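Citrate synthase (Thermotoga maritima, PDB 2P2W) probably catalyses the condensation of oxaloacetate with acetyl-CoA and hydrolysis of the thioester, giving citrate and CoA in the tricarboxylic acid cycle. Local coordinates at residues A[219-224]-A[243-248]. Sequence-based numbering, arbitrary orientation.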
loop_
_atom_site.group_PDB
_atom_site.type_symbol
_atom_site.label_atom_id
_atom_site.label_comp_id
_atom_site.label_asym_id
_atom_site.label_seq_id
_atom_site.Cartn_x
_atom_site.Cartn_y
_atom_site.Cartn_z
ATOM N N PRO A 219 25.269 -3.597 0.207
ATOM C CA PRO A 219 26.306 -4.463 -0.331
ATOM C C PRO A 219 26.984 -3.902 -1.604
ATOM O O PRO A 219 28.198 -3.820 -1.706
ATOM C CB PRO A 219 25.676 -5.841 -0.529
ATOM C CG PRO A 219 24.612 -5.949 0.556
ATOM C CD PRO A 219 24.122 -4.426 0.602
ATOM N N PRO A 220 26.182 -3.496 -2.605
ATOM C CA PRO A 220 26.738 -2.946 -3.852
ATOM C C PRO A 220 27.505 -1.640 -3.610
ATOM O O PRO A 220 28.502 -1.341 -4.284
ATOM C CB PRO A 220 25.498 -2.717 -4.718
ATOM C CG PRO A 220 24.227 -3.116 -4.018
ATOM C CD PRO A 220 24.714 -3.579 -2.682
ATOM N N MET A 221 27.025 -0.857 -2.651
ATOM C CA MET A 221 27.671 0.405 -2.318
ATOM C C MET A 221 29.024 0.112 -1.682
ATOM O O MET A 221 30.026 0.752 -2.004
ATOM C CB MET A 221 26.812 1.208 -1.343
ATOM C CG MET A 221 27.452 2.512 -0.908
ATOM S SD MET A 221 26.699 3.183 0.582
ATOM C CE MET A 221 27.297 2.039 1.809
ATOM N N LEU A 222 29.044 -0.860 -0.776
ATOM C CA LEU A 222 30.283 -1.243 -0.107
ATOM C C LEU A 222 31.302 -1.726 -1.138
ATOM O O LEU A 222 32.488 -1.402 -1.058
ATOM C CB LEU A 222 30.003 -2.346 0.925
ATOM C CG LEU A 222 29.093 -1.930 2.088
ATOM C CD1 LEU A 222 28.797 -3.131 2.986
ATOM C CD2 LEU A 222 29.761 -0.811 2.877
ATOM N N GLU A 223 30.835 -2.497 -2.116
ATOM C CA GLU A 223 31.717 -3.011 -3.155
ATOM C C GLU A 223 32.190 -1.881 -4.063
ATOM O O GLU A 223 33.328 -1.896 -4.550
ATOM C CB GLU A 223 30.997 -4.122 -3.933
ATOM C CG GLU A 223 30.983 -5.420 -3.119
ATOM C CD GLU A 223 29.886 -6.409 -3.492
ATOM O OE1 GLU A 223 28.980 -6.058 -4.269
ATOM O OE2 GLU A 223 29.925 -7.542 -2.967
ATOM N N GLU A 224 31.327 -0.887 -4.263
ATOM C CA GLU A 224 31.667 0.265 -5.088
ATOM C C GLU A 224 32.818 1.010 -4.416
ATOM O O GLU A 224 33.720 1.519 -5.085
ATOM C CB GLU A 224 30.462 1.199 -5.220
ATOM C CG GLU A 224 30.619 2.249 -6.300
ATOM C CD GLU A 224 29.531 3.309 -6.250
ATOM O OE1 GLU A 224 28.368 2.958 -5.957
ATOM O OE2 GLU A 224 29.840 4.487 -6.516
ATOM N N ARG A 243 24.738 12.729 -3.094
ATOM C CA ARG A 243 24.269 11.355 -3.229
ATOM C C ARG A 243 23.981 10.807 -1.838
ATOM O O ARG A 243 24.780 10.979 -0.919
ATOM C CB ARG A 243 25.336 10.492 -3.917
ATOM C CG ARG A 243 24.992 9.008 -3.977
ATOM C CD ARG A 243 26.086 8.201 -4.668
ATOM N NE ARG A 243 25.917 6.764 -4.451
ATOM C CZ ARG A 243 26.717 5.831 -4.957
ATOM N NH1 ARG A 243 27.749 6.175 -5.718
ATOM N NH2 ARG A 243 26.486 4.551 -4.700
ATOM N N LYS A 244 22.838 10.149 -1.689
ATOM C CA LYS A 244 22.449 9.588 -0.403
ATOM C C LYS A 244 23.327 8.390 -0.055
ATOM O O LYS A 244 23.432 7.446 -0.835
ATOM C CB LYS A 244 20.978 9.163 -0.452
ATOM C CG LYS A 244 20.584 8.094 0.563
ATOM C CD LYS A 244 20.451 8.640 1.968
ATOM C CE LYS A 244 19.737 7.642 2.875
ATOM N NZ LYS A 244 18.688 8.283 3.720
ATOM N N ILE A 245 23.969 8.438 1.109
ATOM C CA ILE A 245 24.811 7.331 1.554
ATOM C C ILE A 245 23.901 6.298 2.223
ATOM O O ILE A 245 23.370 6.534 3.307
ATOM C CB ILE A 245 25.881 7.808 2.563
ATOM C CG1 ILE A 245 26.792 8.845 1.896
ATOM C CG2 ILE A 245 26.700 6.621 3.058
ATOM C CD1 ILE A 245 27.819 9.465 2.831
ATOM N N MET A 246 23.720 5.159 1.561
ATOM C CA MET A 246 22.861 4.093 2.070
ATOM C C MET A 246 23.368 3.511 3.390
ATOM O O MET A 246 24.568 3.381 3.598
ATOM C CB MET A 246 22.754 2.984 1.019
ATOM C CG MET A 246 22.057 3.407 -0.268
ATOM S SD MET A 246 20.264 3.609 -0.056
ATOM C CE MET A 246 19.867 4.629 -1.501
ATOM N N GLY A 247 22.446 3.164 4.283
ATOM C CA GLY A 247 22.845 2.599 5.558
ATOM C C GLY A 247 23.088 3.643 6.631
ATOM O O GLY A 247 23.390 3.302 7.771
ATOM N N PHE A 248 22.965 4.916 6.268
ATOM C CA PHE A 248 23.161 6.009 7.220
ATOM C C PHE A 248 21.974 6.959 7.218
ATOM O O PHE A 248 21.239 7.046 6.232
ATOM C CB PHE A 248 24.426 6.814 6.892
ATOM C CG PHE A 248 25.700 6.118 7.254
ATOM C CD1 PHE A 248 26.152 5.029 6.512
ATOM C CD2 PHE A 248 26.454 6.547 8.348
ATOM C CE1 PHE A 248 27.337 4.378 6.853
ATOM C CE2 PHE A 248 27.642 5.902 8.696
ATOM C CZ PHE A 248 28.084 4.812 7.944
#
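R243 reaches back from the loop that follows helix 231-241 to meet E224 near the end of helix 214-225, in the small helical domain of the citrate synthase fold. The pair is a bidentate, end-on salt bridge: NH2 of R243 lies 2.8 Å from OE1 of E224, and NH1 of R243 donates to OE2 of E224 over the same 2.8 Å. Both N-H groups point almost straight at their acceptors; NH1 uses the syn lone pair of OE2, whereas NH2 comes to OE1 from the syn side but tilted out of the carboxylate plane. The carboxylate and guanidinium planes are only 25° apart. The arginine chain runs nearly straight out to NE, and E224, with CG trans to its backbone N (chi1 -167°), stretches out to meet it from the opposite direction. F234 of helix 231-241 touches both partners.

Further along, I245 puts its CG2 branch beside the sulfur of M221, 4.2 Å from SD. A type II turn begins here and runs to F248, with G247 at its third position. M246 meets M221 through its backbone and CB, CB lying 4.0 Å from SD of M221, whereas the rest of its side chain turns off and touches P209. That side chain comes within about 7 Å of the side chain of D300, a predicted active-site residue, which puts this turn close to the probable catalytic centre. The thioether of M221 bends at its last torsion (chi3 72°), bringing the terminal methyl CE to 3.5 Å from the carbonyl O of M246. F248 turns its ring onto helix 275-289, whose L283 also touches M221, and the carbonyl O of M246 meets the edge of that ring in its plane.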